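Local coordinates for protein pyridine synthase TbtD (Thermobispora bispora, PDB 5WA4) that probably builds the central pyridine ring of the thiopeptide antibiotic thiomuracin by a formal [4+2] aza-cycloaddition on a leader-bearing precursor peptide, at residues R247-V250 with R251-P255. Numbering follows the deposited sequence.
Sequences REWV and RRLRP
With its CG set opposite the backbone N (chi1 -176°) and its chain bent at chi3, Arg251 folds back along the helix to Glu248, while Arg252, starting from a similar first torsion, reaches the same carboxylate. Glu248 thus links two arginines, i+3 and i+4, in a salt-bridge network one helical turn long. The ion pair with Arg251 is modelled too tightly for its detail to be trusted. Toward Arg252, Glu248 OE1 sits 3.5 Å from Arg252 NH1, over one face of the guanidinium, so charge attraction, not a directed N-H, joins them. On the buried side, also i to i+4, Leu253 CG lies over one face of the Trp249 indole, offset toward its rim, and Leu253 CD1 comes within 3.6 Å of Trp249 NE1. Val250 CG1 covers a face of the Arg254 guanidinium, 3.7 Å from Arg254 CZ. In the backbone, Val250 O accepts from both Arg254 N (3.0 Å) and Leu253 N (2.8 Å), and the helix is kinked at Pro255, whose N makes no bond to the preceding turn. The one N-H of Trp249 NE1 is shared between Thr175 OG1 and Thr321 OG1, and its ring stacks with His324. Around them, the Trp249-Leu253 side of helix 244-265 packs against helices 135-159, 164-178 and 307-328.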
loop_
_atom_site.group_PDB
_atom_site.type_symbol
_atom_site.label_atom_id
_atom_site.label_comp_id
_atom_site.label_asym_id
_atom_site.label_seq_id
_atom_site.Cartn_x
_atom_site.Cartn_y
_atom_site.Cartn_z
ATOM N N ARG E 247 33.210 21.694 23.145
ATOM C CA ARG E 247 34.447 21.628 22.394
ATOM C C ARG E 247 35.045 20.243 22.383
ATOM O O ARG E 247 35.541 19.795 21.344
ATOM C CB ARG E 247 35.478 22.633 22.920
ATOM C CG ARG E 247 35.167 23.949 22.359
ATOM C CD ARG E 247 36.167 24.333 21.280
ATOM N NE ARG E 247 35.367 24.983 20.245
ATOM C CZ ARG E 247 35.774 25.288 19.013
ATOM N NH1 ARG E 247 37.016 25.061 18.626
ATOM N NH2 ARG E 247 34.926 25.817 18.148
ATOM N N GLU E 248 34.984 19.526 23.497
ATOM C CA GLU E 248 35.599 18.224 23.411
ATOM C C GLU E 248 34.690 17.251 22.725
ATOM O O GLU E 248 35.173 16.307 22.104
ATOM C CB GLU E 248 36.030 17.665 24.750
ATOM C CG GLU E 248 37.454 18.055 24.958
ATOM C CD GLU E 248 38.400 16.875 25.126
ATOM O OE1 GLU E 248 37.940 15.705 25.137
ATOM O OE2 GLU E 248 39.627 17.141 25.147
ATOM N N TRP E 249 33.387 17.490 22.794
ATOM C CA TRP E 249 32.467 16.614 22.108
ATOM C C TRP E 249 32.789 16.653 20.637
ATOM O O TRP E 249 33.072 15.611 20.055
ATOM C CB TRP E 249 31.013 17.001 22.337
ATOM C CG TRP E 249 30.069 16.018 21.687
ATOM C CD1 TRP E 249 29.197 16.262 20.648
ATOM C CD2 TRP E 249 29.923 14.626 22.007
ATOM N NE1 TRP E 249 28.513 15.104 20.329
ATOM C CE2 TRP E 249 28.946 14.094 21.148
ATOM C CE3 TRP E 249 30.524 13.785 22.936
ATOM C CZ2 TRP E 249 28.564 12.772 21.197
ATOM C CZ3 TRP E 249 30.138 12.467 22.982
ATOM C CH2 TRP E 249 29.172 11.972 22.123
ATOM N N VAL E 250 32.723 17.843 20.045
ATOM C CA VAL E 250 33.012 17.994 18.626
ATOM C C VAL E 250 34.357 17.366 18.257
ATOM O O VAL E 250 34.432 16.471 17.411
ATOM C CB VAL E 250 33.029 19.456 18.203
ATOM C CG1 VAL E 250 33.581 19.565 16.785
ATOM C CG2 VAL E 250 31.629 20.054 18.292
ATOM N N ARG E 251 35.404 17.792 18.954
ATOM C CA ARG E 251 36.776 17.387 18.657
ATOM C C ARG E 251 36.989 15.865 18.622
ATOM O O ARG E 251 37.897 15.364 17.954
ATOM C CB ARG E 251 37.717 18.023 19.679
ATOM C CG ARG E 251 39.148 17.752 19.428
ATOM C CD ARG E 251 39.988 18.067 20.610
ATOM N NE ARG E 251 39.471 19.236 21.270
ATOM C CZ ARG E 251 39.436 19.384 22.589
ATOM N NH1 ARG E 251 39.985 18.470 23.387
ATOM N NH2 ARG E 251 38.928 20.495 23.098
ATOM N N ARG E 252 36.118 15.147 19.310
ATOM C CA ARG E 252 36.209 13.711 19.531
ATOM C C ARG E 252 35.323 12.975 18.529
ATOM O O ARG E 252 35.418 11.755 18.355
ATOM C CB ARG E 252 35.774 13.394 20.967
ATOM C CG ARG E 252 35.846 11.952 21.415
ATOM C CD ARG E 252 36.020 11.917 22.941
ATOM N NE ARG E 252 37.417 11.740 23.360
ATOM C CZ ARG E 252 37.870 11.956 24.594
ATOM N NH1 ARG E 252 37.040 12.387 25.540
ATOM N NH2 ARG E 252 39.155 11.756 24.880
ATOM N N LEU E 253 34.439 13.725 17.883
ATOM C CA LEU E 253 33.509 13.134 16.932
ATOM C C LEU E 253 34.049 13.294 15.506
ATOM O O LEU E 253 33.745 12.480 14.644
ATOM C CB LEU E 253 32.123 13.777 17.035
ATOM C CG LEU E 253 31.023 13.035 17.777
ATOM C CD1 LEU E 253 29.676 13.539 17.305
ATOM C CD2 LEU E 253 31.161 11.564 17.546
ATOM N N ARG E 254 34.840 14.345 15.271
ATOM C CA ARG E 254 35.367 14.600 13.933
ATOM C C ARG E 254 36.154 13.402 13.387
ATOM O O ARG E 254 35.904 12.987 12.262
ATOM C CB ARG E 254 36.221 15.868 13.905
ATOM C CG ARG E 254 35.908 16.727 12.692
ATOM C CD ARG E 254 36.689 18.028 12.671
ATOM N NE ARG E 254 35.822 19.205 12.751
ATOM C CZ ARG E 254 35.786 20.027 13.797
ATOM N NH1 ARG E 254 36.592 19.812 14.844
ATOM N NH2 ARG E 254 34.962 21.077 13.791
ATOM N N PRO E 255 37.066 12.814 14.185
ATOM C CA PRO E 255 37.648 11.573 13.678
ATOM C C PRO E 255 36.580 10.542 13.333
ATOM O O PRO E 255 36.630 10.008 12.235
ATOM C CB PRO E 255 38.509 11.080 14.849
ATOM C CG PRO E 255 38.819 12.281 15.591
ATOM C CD PRO E 255 37.581 13.119 15.528
#